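Local coordinates for carbohydrate kinase, FGGY (Rhodospirillum rubrum, PDB 3IFR), which probably phosphorylates D-xylulose as a xylulose kinase of the FGGY carbohydrate kinase family, at residues A392-D396 / I397-P401. Sequence-based numbering, arbitrary orientation.
Sequences AVLDD and IGHAP
Ile397 N donates to Val393 O at 3.0 Å, the last i to i+4 bond of good geometry in helix 372-397. Beyond it the chain turns back on itself. Leu394 O accepts His399 N at 3.0 Å from above its carbonyl plane, while weak bonds from Ile397 N and Gly398 N converge on the same oxygen. One residue on, Gly398 N reaches Asp395 O at 3.0 Å, and a water links that oxygen to Ala400 N, weakly at the Ala400 end. Gly398, with phi 104°, provides the positive-phi residue of this Schellman motif; a CB there would be jammed against the carbonyl oxygen of Ile397. The motif ends the helix and directs the chain into strand 403-407, an inner strand of the mixed sheet in the C-terminal actin-like domain. After the turn Pro401 folds back against the last helical turn, its CG 3.6 Å from Leu394 CB, while its CD lies by the backbone of Asp395. Ile397 is buried: CG1, set beside its own backbone N (chi1 -46°), carries CD1 back along the helix to within 4.0 Å of Val393 CG1, and Leu284 adjoins it. With an alanine here, CG1, CG2 and CD1 would be gone, which would probably open a gap beside Val393 CG1 and strip Leu284 of part of its packing. The His399 side chain crosses that of Leu394 at about a right angle, ND1 lying 4.1 Å from Leu394 CD1. Buried ND1 has no hydrogen-bond partner, whereas NE2 makes a weak bond to Thr277 O. Leu394 also packs on Ile271 and Val273 of strand 269-273, bringing the helix end against the sheet.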
loop_
_atom_site.group_PDB
_atom_site.type_symbol
_atom_site.label_atom_id
_atom_site.label_comp_id
_atom_site.label_asym_id
_atom_site.label_seq_id
_atom_site.Cartn_x
_atom_site.Cartn_y
_atom_site.Cartn_z
ATOM N N ALA A 392 -5.169 -18.201 -0.037
ATOM C CA ALA A 392 -6.108 -19.154 -0.597
ATOM C C ALA A 392 -6.962 -18.413 -1.622
ATOM O O ALA A 392 -7.271 -18.917 -2.708
ATOM C CB ALA A 392 -6.999 -19.791 0.527
ATOM N N VAL A 393 -7.361 -17.200 -1.279
ATOM C CA VAL A 393 -8.137 -16.450 -2.246
ATOM C C VAL A 393 -7.316 -16.169 -3.490
ATOM O O VAL A 393 -7.821 -16.374 -4.585
ATOM C CB VAL A 393 -8.828 -15.215 -1.639
ATOM C CG1 VAL A 393 -9.475 -14.356 -2.715
ATOM C CG2 VAL A 393 -9.881 -15.689 -0.658
ATOM N N LEU A 394 -6.070 -15.719 -3.331
ATOM C CA LEU A 394 -5.218 -15.458 -4.493
ATOM C C LEU A 394 -5.183 -16.691 -5.411
ATOM O O LEU A 394 -5.433 -16.622 -6.625
ATOM C CB LEU A 394 -3.782 -15.136 -4.054
ATOM C CG LEU A 394 -3.284 -13.725 -3.683
ATOM C CD1 LEU A 394 -4.151 -12.609 -4.281
ATOM C CD2 LEU A 394 -3.098 -13.538 -2.178
ATOM N N ASP A 395 -4.887 -17.825 -4.786
ATOM C CA ASP A 395 -4.898 -19.109 -5.434
ATOM C C ASP A 395 -6.196 -19.360 -6.203
ATOM O O ASP A 395 -6.166 -19.728 -7.373
ATOM C CB ASP A 395 -4.695 -20.203 -4.394
ATOM C CG ASP A 395 -3.761 -21.296 -4.879
ATOM O OD1 ASP A 395 -3.859 -21.686 -6.054
ATOM O OD2 ASP A 395 -2.899 -21.742 -4.084
ATOM N N ASP A 396 -7.327 -19.174 -5.533
ATOM C CA ASP A 396 -8.618 -19.378 -6.152
ATOM C C ASP A 396 -8.796 -18.558 -7.417
ATOM O O ASP A 396 -9.395 -19.034 -8.403
ATOM C CB ASP A 396 -9.719 -18.926 -5.227
ATOM C CG ASP A 396 -10.126 -19.977 -4.258
ATOM O OD1 ASP A 396 -9.435 -21.017 -4.177
ATOM O OD2 ASP A 396 -11.140 -19.734 -3.554
ATOM N N ILE A 397 -8.336 -17.310 -7.374
ATOM C CA ILE A 397 -8.597 -16.423 -8.503
ATOM C C ILE A 397 -7.660 -16.746 -9.654
ATOM O O ILE A 397 -7.861 -16.300 -10.778
ATOM C CB ILE A 397 -8.421 -14.934 -8.190
ATOM C CG1 ILE A 397 -9.088 -14.528 -6.896
ATOM C CG2 ILE A 397 -8.992 -14.105 -9.311
ATOM C CD1 ILE A 397 -8.520 -13.160 -6.391
ATOM N N GLY A 398 -6.617 -17.505 -9.381
ATOM C CA GLY A 398 -5.712 -17.839 -10.458
ATOM C C GLY A 398 -4.410 -17.060 -10.444
ATOM O O GLY A 398 -3.675 -17.095 -11.412
ATOM N N HIS A 399 -4.107 -16.376 -9.349
ATOM C CA HIS A 399 -2.805 -15.711 -9.250
ATOM C C HIS A 399 -1.630 -16.611 -8.851
ATOM O O HIS A 399 -0.463 -16.203 -8.914
ATOM C CB HIS A 399 -2.906 -14.453 -8.382
ATOM C CG HIS A 399 -3.838 -13.445 -8.958
ATOM N ND1 HIS A 399 -4.991 -13.043 -8.317
ATOM C CD2 HIS A 399 -3.852 -12.851 -10.171
ATOM C CE1 HIS A 399 -5.639 -12.188 -9.086
ATOM N NE2 HIS A 399 -4.967 -12.059 -10.221
ATOM N N ALA A 400 -1.935 -17.853 -8.491
ATOM C CA ALA A 400 -0.889 -18.853 -8.271
ATOM C C ALA A 400 0.256 -18.386 -7.354
ATOM O O ALA A 400 1.407 -18.437 -7.747
ATOM C CB ALA A 400 -0.342 -19.259 -9.609
ATOM N N PRO A 401 -0.062 -17.937 -6.130
ATOM C CA PRO A 401 0.957 -17.467 -5.172
ATOM C C PRO A 401 2.004 -18.563 -4.926
ATOM O O PRO A 401 1.582 -19.690 -4.687
ATOM C CB PRO A 401 0.178 -17.283 -3.866
ATOM C CG PRO A 401 -1.240 -17.733 -4.116
ATOM C CD PRO A 401 -1.425 -18.027 -5.554
HETATM O O HOH W 1 -3.894 -19.951 -9.154
#